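Lipopolysaccharide biosynthesis protein wbpB (Thermus thermophilus, PDB 3O9Z) is an NAD-dependent dehydrogenase that probably oxidises a nucleotide-linked sugar on the way to 2,3-diacetamido-2,3-dideoxy-D-mannuronic acid, a lipopolysaccharide component, and binds 2-oxoglutarate. Local coordinates at residues A7-A12 / A32-A37; Q88-L93 / A113-L118; D153-Y158 / R307-G312. All blocks are in the same frame, centred on the assembly; numbering follows the deposited sequence.

Contact 1 of 3, residues A7-A12 / A32-A37; sequences ALTGLA and ASLDPA. With NAD (nicotinamide-adenine-dinucleotide), chain E.
Ala-32 starts the pairing: its carbonyl O accepts from Leu-8 N at 3.0 Å. Ser-33 turns its side chain to the same side of the sheet as Leu-8, where its OG lies 3.6 Å from Leu-11 CD2. Leu-34 then bonds both ways, its N giving to Leu-8 O and its O taking the N-H of Gly-10, the register of parallel strands with short axes 13° from parallel. Its CD2 also packs 3.6 Å from N1A of the NAD adenine. With CG turned anti to the backbone N (chi1 -162°), Asp-35 sends its carboxylate across to the 7-12 loop and the adenosine ribose. OD2 takes Ala-12 N from above the carboxylate plane and NAD O3B at 2.8 Å, while OD1 takes NAD O2B at 2.6 Å and, closing an Asx turn, Ala-37 N. An asparagine here would probably leave one backbone N-H, of Ala-12 or Ala-37, facing the amide NH2 without an acceptor. Pro-36 sets CD 3.3 Å from NAD C4A, against the adenine. The acidic residue just after the second strand, gripping both ribose hydroxyls, is the hallmark of an NAD-binding Rossmann beta-alpha-beta unit.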
loop_
_atom_site.group_PDB
_atom_site.type_symbol
_atom_site.label_atom_id
_atom_site.label_comp_id
_atom_site.label_asym_id
_atom_site.label_seq_id
_atom_site.Cartn_x
_atom_site.Cartn_y
_atom_site.Cartn_z
ATOM N N ALA A 7 -20.148 3.948 12.415
ATOM C CA ALA A 7 -19.210 3.417 11.421
ATOM C C ALA A 7 -17.839 3.669 12.072
ATOM O O ALA A 7 -17.686 4.542 12.932
ATOM C CB ALA A 7 -19.313 4.152 10.128
ATOM N N LEU A 8 -16.841 2.887 11.680
ATOM C CA LEU A 8 -15.499 2.933 12.329
ATOM C C LEU A 8 -14.438 3.065 11.241
ATOM O O LEU A 8 -14.475 2.310 10.250
ATOM C CB LEU A 8 -15.218 1.723 13.209
ATOM C CG LEU A 8 -13.787 1.597 13.735
ATOM C CD1 LEU A 8 -13.444 2.719 14.686
ATOM C CD2 LEU A 8 -13.697 0.240 14.449
ATOM N N THR A 9 -13.483 3.983 11.410
ATOM C CA THR A 9 -12.312 4.036 10.531
ATOM C C THR A 9 -11.091 3.537 11.295
ATOM O O THR A 9 -10.991 3.654 12.520
ATOM C CB THR A 9 -12.001 5.396 9.963
ATOM O OG1 THR A 9 -11.461 6.238 10.989
ATOM C CG2 THR A 9 -13.298 6.050 9.441
ATOM N N GLY A 10 -10.254 2.784 10.579
ATOM C CA GLY A 10 -9.022 2.267 11.182
ATOM C C GLY A 10 -9.189 0.873 11.763
ATOM O O GLY A 10 -8.437 0.499 12.687
ATOM N N LEU A 11 -10.130 0.084 11.239
ATOM C CA LEU A 11 -10.497 -1.202 11.843
ATOM C C LEU A 11 -9.323 -2.204 12.018
ATOM O O LEU A 11 -9.366 -3.029 12.905
ATOM C CB LEU A 11 -11.558 -1.876 10.945
ATOM C CG LEU A 11 -12.072 -3.249 11.371
ATOM C CD1 LEU A 11 -12.780 -3.264 12.720
ATOM C CD2 LEU A 11 -12.996 -3.785 10.275
ATOM N N ALA A 12 -8.328 -2.123 11.134
ATOM C CA ALA A 12 -7.237 -3.128 11.184
ATOM C C ALA A 12 -6.176 -2.811 12.227
ATOM O O ALA A 12 -5.218 -3.584 12.391
ATOM C CB ALA A 12 -6.589 -3.205 9.834
ATOM N N ALA A 32 -20.630 -0.236 9.473
ATOM C CA ALA A 32 -19.693 -0.264 8.363
ATOM C C ALA A 32 -18.357 0.192 8.918
ATOM O O ALA A 32 -18.282 0.959 9.891
ATOM C CB ALA A 32 -20.108 0.631 7.233
ATOM N N SER A 33 -17.298 -0.329 8.320
ATOM C CA SER A 33 -15.933 0.135 8.640
ATOM C C SER A 33 -15.152 0.429 7.392
ATOM O O SER A 33 -15.472 -0.069 6.305
ATOM C CB SER A 33 -15.173 -0.963 9.403
ATOM O OG SER A 33 -15.819 -1.521 10.520
ATOM N N LEU A 34 -14.083 1.211 7.575
ATOM C CA LEU A 34 -13.170 1.618 6.525
ATOM C C LEU A 34 -11.755 1.322 7.011
ATOM O O LEU A 34 -11.358 1.789 8.089
ATOM C CB LEU A 34 -13.241 3.144 6.263
ATOM C CG LEU A 34 -12.184 3.750 5.357
ATOM C CD1 LEU A 34 -12.195 3.180 3.934
ATOM C CD2 LEU A 34 -12.361 5.297 5.336
ATOM N N ASP A 35 -10.962 0.647 6.170
ATOM C CA ASP A 35 -9.491 0.612 6.383
ATOM C C ASP A 35 -8.909 0.173 5.049
ATOM O O ASP A 35 -9.392 -0.821 4.488
ATOM C CB ASP A 35 -9.083 -0.413 7.462
ATOM C CG ASP A 35 -7.686 -0.184 8.019
ATOM O OD1 ASP A 35 -6.794 -0.036 7.181
ATOM O OD2 ASP A 35 -7.554 -0.104 9.248
ATOM N N PRO A 36 -7.918 0.893 4.519
ATOM C CA PRO A 36 -7.246 0.489 3.279
ATOM C C PRO A 36 -6.549 -0.861 3.458
ATOM O O PRO A 36 -6.358 -1.532 2.419
ATOM C CB PRO A 36 -6.229 1.596 3.017
ATOM C CG PRO A 36 -6.813 2.813 3.855
ATOM C CD PRO A 36 -7.413 2.167 5.079
ATOM N N ALA A 37 -6.235 -1.239 4.693
ATOM C CA ALA A 37 -5.697 -2.579 4.961
ATOM C C ALA A 37 -6.793 -3.538 5.304
ATOM O O ALA A 37 -7.788 -3.206 5.961
ATOM C CB ALA A 37 -4.696 -2.521 6.086
HETATM P PA NAD E . -2.111 1.540 13.723
HETATM O O1A NAD E . -2.037 0.251 14.451
HETATM O O2A NAD E . -0.999 2.012 12.774
HETATM O O5B NAD E . -3.483 1.386 12.956
HETATM C C5B NAD E . -3.796 2.443 12.092
HETATM C C4B NAD E . -4.886 1.952 11.109
HETATM O O4B NAD E . -5.393 3.052 10.309
HETATM C C3B NAD E . -4.230 0.975 10.095
HETATM O O3B NAD E . -4.913 -0.296 10.072
HETATM C C2B NAD E . -4.271 1.721 8.750
HETATM O O2B NAD E . -4.404 0.879 7.596
HETATM C C1B NAD E . -5.585 2.522 8.991
HETATM N N9A NAD E . -5.688 3.652 8.030
HETATM C C8A NAD E . -4.794 4.334 7.264
HETATM N N7A NAD E . -5.410 5.247 6.516
HETATM C C5A NAD E . -6.759 5.108 6.726
HETATM C C6A NAD E . -7.947 5.757 6.216
HETATM N N6A NAD E . -7.842 6.721 5.250
HETATM N N1A NAD E . -9.066 5.294 6.761
HETATM C C2A NAD E . -9.258 4.361 7.684
HETATM N N3A NAD E . -8.160 3.718 8.157
HETATM C C4A NAD E . -6.968 4.120 7.703
HETATM O O3 NAD E . -2.327 2.713 14.789
HETATM P PN NAD E . -3.072 2.753 16.163
HETATM O O1N NAD E . -2.043 2.596 17.281
HETATM O O2N NAD E . -4.265 1.839 16.137
HETATM O O5D NAD E . -3.475 4.293 16.302
HETATM C C5D NAD E . -4.709 4.601 15.703
HETATM C C4D NAD E . -5.164 5.928 16.336
HETATM O O4D NAD E . -5.485 5.605 17.707
HETATM C C3D NAD E . -4.131 7.064 16.350
HETATM O O3D NAD E . -4.900 8.308 16.293
HETATM C C2D NAD E . -3.562 6.938 17.773
HETATM O O2D NAD E . -3.098 8.178 18.283
HETATM C C1D NAD E . -4.710 6.392 18.631
HETATM N N1N NAD E . -4.254 5.620 19.786
HETATM C C2N NAD E . -4.759 5.875 20.973
HETATM C C3N NAD E . -4.422 5.204 22.131
HETATM C C7N NAD E . -5.042 5.684 23.379
HETATM O O7N NAD E . -6.122 6.313 23.381
HETATM N N7N NAD E . -4.429 5.274 24.483
HETATM C C4N NAD E . -3.491 4.163 22.015
HETATM C C5N NAD E . -3.040 3.858 20.730
HETATM C C6N NAD E . -3.432 4.575 19.602
#

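Contact 2 of 3, residues Q88-L93 / A113-L118; sequences QIRMAL and ARLKEL. With NAD (nicotinamide-adenine-dinucleotide), chain E.
Two helices of the NAD-binding Rossmann domain, 85-94 and 109-122, meet here through Ile-89, Arg-90 and Leu-93 on one and Leu-115 and Leu-118 on the other. Their short axes run nearly parallel (4°) and 10.9 Å apart, and no hydrogen bond crosses between them; the contact is made by side chains. The Ile-89 and Leu-115 side chains meet at about a right angle, CG2 of the isoleucine 3.6 Å from CD2 of the leucine. This methyl, anti to the backbone N while CG1 lies beside that N (chi1 -69°), is also 3.8 Å from Leu-115 CD1, so both tips of the leucine fork close on it. One turn on, Leu-93 CD1 lies 3.9 Å from Leu-118 CB and 4.3 Å from Leu-115 CD2, against both leucines. The chi2 bend (-89°) puts Arg-90 CD 4.1 Å from Leu-115 CD2, and the chi3 bend turns the guanidinium. That group bonds to Tyr-86 OH and makes salt bridges to Glu-64 and Asp-65 of a neighbouring subunit, which links this helix to that subunit. Apolar packing between successive, nearly parallel helices, with strand 98-101 lying between them in sequence, is characteristic of the alpha/beta layering of a Rossmann domain.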
loop_
_atom_site.group_PDB
_atom_site.type_symbol
_atom_site.label_atom_id
_atom_site.label_comp_id
_atom_site.label_asym_id
_atom_site.label_seq_id
_atom_site.Cartn_x
_atom_site.Cartn_y
_atom_site.Cartn_z
ATOM N N GLN A 88 -11.433 13.164 8.226
ATOM C CA GLN A 88 -12.451 12.176 8.535
ATOM C C GLN A 88 -13.582 12.694 9.409
ATOM O O GLN A 88 -14.730 12.286 9.296
ATOM C CB GLN A 88 -11.910 10.817 9.064
ATOM C CG GLN A 88 -11.048 10.148 8.011
ATOM C CD GLN A 88 -10.619 8.760 8.387
ATOM O OE1 GLN A 88 -10.493 8.406 9.553
ATOM N NE2 GLN A 88 -10.463 7.947 7.340
ATOM N N ILE A 89 -13.223 13.619 10.310
ATOM C CA ILE A 89 -14.249 14.366 11.030
ATOM C C ILE A 89 -14.995 15.283 10.030
ATOM O O ILE A 89 -16.224 15.279 10.102
ATOM C CB ILE A 89 -13.589 15.223 12.113
ATOM C CG1 ILE A 89 -13.011 14.362 13.258
ATOM C CG2 ILE A 89 -14.631 16.226 12.648
ATOM C CD1 ILE A 89 -11.896 15.123 14.029
ATOM N N ARG A 90 -14.338 15.876 9.039
ATOM C CA ARG A 90 -15.087 16.689 8.034
ATOM C C ARG A 90 -16.043 15.729 7.296
ATOM O O ARG A 90 -17.171 16.114 6.948
ATOM C CB ARG A 90 -14.131 17.308 7.025
ATOM C CG ARG A 90 -13.251 18.392 7.651
ATOM C CD ARG A 90 -13.847 19.751 7.621
ATOM N NE ARG A 90 -14.231 20.177 6.273
ATOM C CZ ARG A 90 -13.518 20.982 5.486
ATOM N NH1 ARG A 90 -14.000 21.320 4.296
ATOM N NH2 ARG A 90 -12.351 21.511 5.845
ATOM N N MET A 91 -15.638 14.486 7.021
ATOM C CA MET A 91 -16.505 13.536 6.323
ATOM C C MET A 91 -17.714 13.204 7.197
ATOM O O MET A 91 -18.868 13.190 6.700
ATOM C CB MET A 91 -15.698 12.266 6.014
ATOM C CG MET A 91 -16.519 11.070 5.475
ATOM S SD MET A 91 -15.435 9.728 4.771
ATOM C CE MET A 91 -14.507 9.113 6.188
ATOM N N ALA A 92 -17.504 12.872 8.472
ATOM C CA ALA A 92 -18.586 12.572 9.391
ATOM C C ALA A 92 -19.609 13.737 9.306
ATOM O O ALA A 92 -20.822 13.501 9.100
ATOM C CB ALA A 92 -18.080 12.422 10.825
ATOM N N LEU A 93 -19.113 14.949 9.461
ATOM C CA LEU A 93 -20.042 16.086 9.577
ATOM C C LEU A 93 -20.819 16.249 8.279
ATOM O O LEU A 93 -22.018 16.625 8.288
ATOM C CB LEU A 93 -19.330 17.377 10.010
ATOM C CG LEU A 93 -18.520 17.372 11.305
ATOM C CD1 LEU A 93 -17.880 18.730 11.549
ATOM C CD2 LEU A 93 -19.348 16.914 12.500
ATOM N N ALA A 113 -10.438 25.359 14.706
ATOM C CA ALA A 113 -11.240 26.553 14.362
ATOM C C ALA A 113 -12.189 26.247 13.194
ATOM O O ALA A 113 -13.363 26.653 13.217
ATOM C CB ALA A 113 -10.342 27.712 14.046
ATOM N N ARG A 114 -11.716 25.520 12.187
ATOM C CA ARG A 114 -12.551 25.223 11.039
ATOM C C ARG A 114 -13.624 24.243 11.456
ATOM O O ARG A 114 -14.787 24.345 11.016
ATOM C CB ARG A 114 -11.721 24.682 9.871
ATOM C CG ARG A 114 -10.653 25.552 9.253
ATOM C CD ARG A 114 -11.187 26.707 8.414
ATOM N NE ARG A 114 -10.200 27.790 8.355
ATOM C CZ ARG A 114 -10.308 28.880 7.597
ATOM N NH1 ARG A 114 -11.364 29.049 6.812
ATOM N NH2 ARG A 114 -9.354 29.802 7.620
ATOM N N LEU A 115 -13.306 23.256 12.303
ATOM C CA LEU A 115 -14.300 22.363 12.861
ATOM C C LEU A 115 -15.408 23.018 13.662
ATOM O O LEU A 115 -16.561 22.632 13.536
ATOM C CB LEU A 115 -13.677 21.151 13.600
ATOM C CG LEU A 115 -12.802 20.165 12.834
ATOM C CD1 LEU A 115 -12.441 19.063 13.884
ATOM C CD2 LEU A 115 -13.641 19.562 11.678
ATOM N N LYS A 116 -15.064 24.097 14.365
ATOM C CA LYS A 116 -16.095 24.868 15.044
ATOM C C LYS A 116 -17.083 25.456 14.022
ATOM O O LYS A 116 -18.285 25.372 14.184
ATOM C CB LYS A 116 -15.420 25.956 15.894
ATOM C CG LYS A 116 -14.713 25.426 17.134
ATOM C CD LYS A 116 -15.681 24.915 18.181
ATOM C CE LYS A 116 -16.327 26.076 18.942
ATOM N NZ LYS A 116 -17.139 25.597 20.104
ATOM N N GLU A 117 -16.544 25.980 12.923
ATOM C CA GLU A 117 -17.417 26.544 11.869
ATOM C C GLU A 117 -18.324 25.446 11.311
ATOM O O GLU A 117 -19.493 25.694 10.967
ATOM C CB GLU A 117 -16.563 27.162 10.752
ATOM C CG GLU A 117 -15.867 28.442 11.217
ATOM C CD GLU A 117 -14.948 29.050 10.172
ATOM O OE1 GLU A 117 -14.895 28.541 9.028
ATOM O OE2 GLU A 117 -14.303 30.072 10.499
ATOM N N LEU A 118 -17.778 24.240 11.124
ATOM C CA LEU A 118 -18.513 23.220 10.398
ATOM C C LEU A 118 -19.534 22.570 11.332
ATOM O O LEU A 118 -20.602 22.097 10.911
ATOM C CB LEU A 118 -17.511 22.206 9.822
ATOM C CG LEU A 118 -16.786 22.744 8.584
ATOM C CD1 LEU A 118 -15.582 21.872 8.171
ATOM C CD2 LEU A 118 -17.801 22.871 7.449
HETATM P PA NAD E . -2.111 1.540 13.723
HETATM O O1A NAD E . -2.037 0.251 14.451
HETATM O O2A NAD E . -0.999 2.012 12.774
HETATM O O5B NAD E . -3.483 1.386 12.956
HETATM C C5B NAD E . -3.796 2.443 12.092
HETATM C C4B NAD E . -4.886 1.952 11.109
HETATM O O4B NAD E . -5.393 3.052 10.309
HETATM C C3B NAD E . -4.230 0.975 10.095
HETATM O O3B NAD E . -4.913 -0.296 10.072
HETATM C C2B NAD E . -4.271 1.721 8.750
HETATM O O2B NAD E . -4.404 0.879 7.596
HETATM C C1B NAD E . -5.585 2.522 8.991
HETATM N N9A NAD E . -5.688 3.652 8.030
HETATM C C8A NAD E . -4.794 4.334 7.264
HETATM N N7A NAD E . -5.410 5.247 6.516
HETATM C C5A NAD E . -6.759 5.108 6.726
HETATM C C6A NAD E . -7.947 5.757 6.216
HETATM N N6A NAD E . -7.842 6.721 5.250
HETATM N N1A NAD E . -9.066 5.294 6.761
HETATM C C2A NAD E . -9.258 4.361 7.684
HETATM N N3A NAD E . -8.160 3.718 8.157
HETATM C C4A NAD E . -6.968 4.120 7.703
HETATM O O3 NAD E . -2.327 2.713 14.789
HETATM P PN NAD E . -3.072 2.753 16.163
HETATM O O1N NAD E . -2.043 2.596 17.281
HETATM O O2N NAD E . -4.265 1.839 16.137
HETATM O O5D NAD E . -3.475 4.293 16.302
HETATM C C5D NAD E . -4.709 4.601 15.703
HETATM C C4D NAD E . -5.164 5.928 16.336
HETATM O O4D NAD E . -5.485 5.605 17.707
HETATM C C3D NAD E . -4.131 7.064 16.350
HETATM O O3D NAD E . -4.900 8.308 16.293
HETATM C C2D NAD E . -3.562 6.938 17.773
HETATM O O2D NAD E . -3.098 8.178 18.283
HETATM C C1D NAD E . -4.710 6.392 18.631
HETATM N N1N NAD E . -4.254 5.620 19.786
HETATM C C2N NAD E . -4.759 5.875 20.973
HETATM C C3N NAD E . -4.422 5.204 22.131
HETATM C C7N NAD E . -5.042 5.684 23.379
HETATM O O7N NAD E . -6.122 6.313 23.381
HETATM N N7N NAD E . -4.429 5.274 24.483
HETATM C C4N NAD E . -3.491 4.163 22.015
HETATM C C5N NAD E . -3.040 3.858 20.730
HETATM C C6N NAD E . -3.432 4.575 19.602
#

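Contact 3 of 3, residues D153-Y158 / R307-G312; sequences DVVLTY and RHPFLG. With AKG (2-oxoglutaric acid), chain F.
Thr-157 lays its CG2 against the ring of Phe-310, oblique to it, and turns OG1 to the edge of the His-308 ring. Strand 152-160 belongs to the mixed sheet of the C-terminal alpha/beta domain of the Gfo/Idh/MocA family, and the tail 307-312, with its 3-10 turn at 309-311, packs against it. The threonine splits its branches: CG2 stands anti to the backbone N, with OG1 beside that N (chi1 -55°), and the methyl lies 3.6 Å from Phe-310 CE2. Val-155, also directed at the tail, brings CG1 to 3.5 Å from His-308 NE2 and 4.1 Å from Pro-309 CD. The proline CD itself lies over one face of the imidazole, offset toward its rim. Phe-226 meets both His-308 and Phe-310, in an edge-to-face stack with the latter, so strand 221-228 shares in holding the tail. Leu-156 and Tyr-158 lie on the other face of the strand, where Tyr-158 OH donates to O4 of 2-oxoglutarate at 2.6 Å. The imidazole is bonded at both nitrogens, which should fix its rotation: ND1 accepts Phe-310 N at 3.0 Å, 19° out of the ring plane, and NE2 meets Thr-157 OG1 in plane at 2.9 Å.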
loop_
_atom_site.group_PDB
_atom_site.type_symbol
_atom_site.label_atom_id
_atom_site.label_comp_id
_atom_site.label_asym_id
_atom_site.label_seq_id
_atom_site.Cartn_x
_atom_site.Cartn_y
_atom_site.Cartn_z
ATOM N N ASP A 153 3.468 23.192 42.065
ATOM C CA ASP A 153 4.675 22.795 41.343
ATOM C C ASP A 153 4.554 21.317 41.055
ATOM O O ASP A 153 4.241 20.507 41.923
ATOM C CB ASP A 153 5.900 23.075 42.213
ATOM C CG ASP A 153 6.199 24.558 42.237
ATOM O OD1 ASP A 153 6.548 25.106 41.168
ATOM O OD2 ASP A 153 5.937 25.197 43.279
ATOM N N VAL A 154 4.743 20.969 39.785
ATOM C CA VAL A 154 4.372 19.633 39.292
ATOM C C VAL A 154 5.540 19.062 38.502
ATOM O O VAL A 154 6.189 19.788 37.733
ATOM C CB VAL A 154 3.176 19.757 38.329
ATOM C CG1 VAL A 154 2.852 18.350 37.743
ATOM C CG2 VAL A 154 1.942 20.310 39.031
ATOM N N VAL A 155 5.808 17.777 38.692
ATOM C CA VAL A 155 6.763 17.071 37.849
ATOM C C VAL A 155 5.971 15.981 37.144
ATOM O O VAL A 155 5.346 15.132 37.791
ATOM C CB VAL A 155 7.895 16.444 38.676
ATOM C CG1 VAL A 155 8.794 15.624 37.775
ATOM C CG2 VAL A 155 8.704 17.545 39.362
ATOM N N LEU A 156 5.973 16.004 35.817
ATOM C CA LEU A 156 5.213 15.026 35.013
ATOM C C LEU A 156 6.259 14.202 34.290
ATOM O O LEU A 156 7.126 14.745 33.589
ATOM C CB LEU A 156 4.422 15.788 33.930
ATOM C CG LEU A 156 3.316 15.033 33.205
ATOM C CD1 LEU A 156 3.845 13.923 32.309
ATOM C CD2 LEU A 156 2.217 14.535 34.173
ATOM N N THR A 157 6.221 12.881 34.499
ATOM C CA THR A 157 7.154 11.974 33.838
ATOM C C THR A 157 6.352 10.908 33.115
ATOM O O THR A 157 5.428 10.318 33.688
ATOM C CB THR A 157 8.017 11.274 34.905
ATOM O OG1 THR A 157 8.636 12.279 35.717
ATOM C CG2 THR A 157 9.138 10.459 34.235
ATOM N N TYR A 158 6.603 10.760 31.817
ATOM C CA TYR A 158 5.725 9.950 30.972
ATOM C C TYR A 158 6.614 9.099 30.079
ATOM O O TYR A 158 7.141 9.582 29.061
ATOM C CB TYR A 158 4.814 10.882 30.136
ATOM C CG TYR A 158 3.570 10.202 29.625
ATOM C CD1 TYR A 158 3.607 9.337 28.525
ATOM C CD2 TYR A 158 2.362 10.374 30.288
ATOM C CE1 TYR A 158 2.425 8.731 28.065
ATOM C CE2 TYR A 158 1.197 9.750 29.870
ATOM C CZ TYR A 158 1.229 8.942 28.759
ATOM O OH TYR A 158 0.085 8.304 28.313
ATOM N N ARG A 307 14.205 22.676 35.070
ATOM C CA ARG A 307 14.735 21.492 34.426
ATOM C C ARG A 307 14.155 20.210 35.014
ATOM O O ARG A 307 14.332 19.956 36.207
ATOM C CB ARG A 307 16.261 21.476 34.600
ATOM C CG ARG A 307 17.001 20.406 33.805
ATOM C CD ARG A 307 18.490 20.291 34.192
ATOM N NE ARG A 307 19.126 21.602 34.250
ATOM C CZ ARG A 307 19.896 22.033 35.248
ATOM N NH1 ARG A 307 20.138 21.262 36.305
ATOM N NH2 ARG A 307 20.420 23.249 35.193
ATOM N N HIS A 308 13.529 19.348 34.208
ATOM C CA HIS A 308 13.050 18.075 34.745
ATOM C C HIS A 308 14.201 17.280 35.347
ATOM O O HIS A 308 15.276 17.314 34.783
ATOM C CB HIS A 308 12.319 17.292 33.633
ATOM C CG HIS A 308 11.661 16.039 34.127
ATOM N ND1 HIS A 308 12.382 14.899 34.418
ATOM C CD2 HIS A 308 10.372 15.760 34.440
ATOM C CE1 HIS A 308 11.553 13.951 34.827
ATOM N NE2 HIS A 308 10.325 14.447 34.847
ATOM N N PRO A 309 13.989 16.600 36.490
ATOM C CA PRO A 309 15.103 15.867 37.118
ATOM C C PRO A 309 15.844 14.909 36.199
ATOM O O PRO A 309 17.051 14.677 36.404
ATOM C CB PRO A 309 14.429 15.122 38.272
ATOM C CG PRO A 309 13.263 15.979 38.616
ATOM C CD PRO A 309 12.767 16.588 37.311
ATOM N N PHE A 310 15.161 14.265 35.255
ATOM C CA PHE A 310 15.853 13.328 34.370
ATOM C C PHE A 310 16.908 14.027 33.502
ATOM O O PHE A 310 17.797 13.376 32.946
ATOM C CB PHE A 310 14.859 12.550 33.518
ATOM C CG PHE A 310 14.113 11.445 34.245
ATOM C CD1 PHE A 310 14.077 11.371 35.636
ATOM C CD2 PHE A 310 13.312 10.562 33.525
ATOM C CE1 PHE A 310 13.337 10.375 36.265
ATOM C CE2 PHE A 310 12.586 9.593 34.139
ATOM C CZ PHE A 310 12.606 9.455 35.506
ATOM N N LEU A 311 16.832 15.349 33.379
ATOM C CA LEU A 311 17.849 16.082 32.613
ATOM C C LEU A 311 19.145 16.369 33.383
ATOM O O LEU A 311 20.082 16.978 32.857
ATOM C CB LEU A 311 17.248 17.387 32.088
ATOM C CG LEU A 311 16.535 17.244 30.746
ATOM C CD1 LEU A 311 15.690 16.008 30.685
ATOM C CD2 LEU A 311 15.784 18.509 30.326
ATOM N N GLY A 312 19.196 15.972 34.649
ATOM C CA GLY A 312 20.406 16.163 35.447
ATOM C C GLY A 312 20.254 17.390 36.319
ATOM O O GLY A 312 19.135 17.753 36.704
ATOM O OXT GLY A 312 21.237 18.048 36.659
HETATM C C1 AKG F . -0.463 5.797 21.635
HETATM O O1 AKG F . 0.384 4.869 21.554
HETATM O O2 AKG F . -0.839 6.423 20.638
HETATM C C2 AKG F . -1.144 6.122 22.870
HETATM O O5 AKG F . -1.967 7.034 22.869
HETATM C C3 AKG F . -0.826 5.377 24.140
HETATM C C4 AKG F . 0.228 6.182 24.899
HETATM C C5 AKG F . 0.778 5.467 26.116
HETATM O O3 AKG F . 1.127 4.275 26.018
HETATM O O4 AKG F . 0.869 6.075 27.185
#

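Contacts 1 and 2 lie in the same Rossmann domain with centres 19 Å apart, and they touch directly: Thr-9 OG1 of contact 1 probably hydrogen-bonds Gln-88 OE1 of contact 2 at 2.8 Å. Both reach the adenosine end of NAD; Gln-88 NE2 comes within 3.1 Å of NAD N1A, on the adenine beyond the ribose gripped in contact 1. Contact 3 belongs to the other domain, on the opposite side of the chain's centre, its centre about 39 Å from that of contact 1 and 36 Å from that of contact 2. It is related to them through the ligands: Tyr-158 holds 2-oxoglutarate, while Lys-103 hydrogen-bonds both this ligand and NAD.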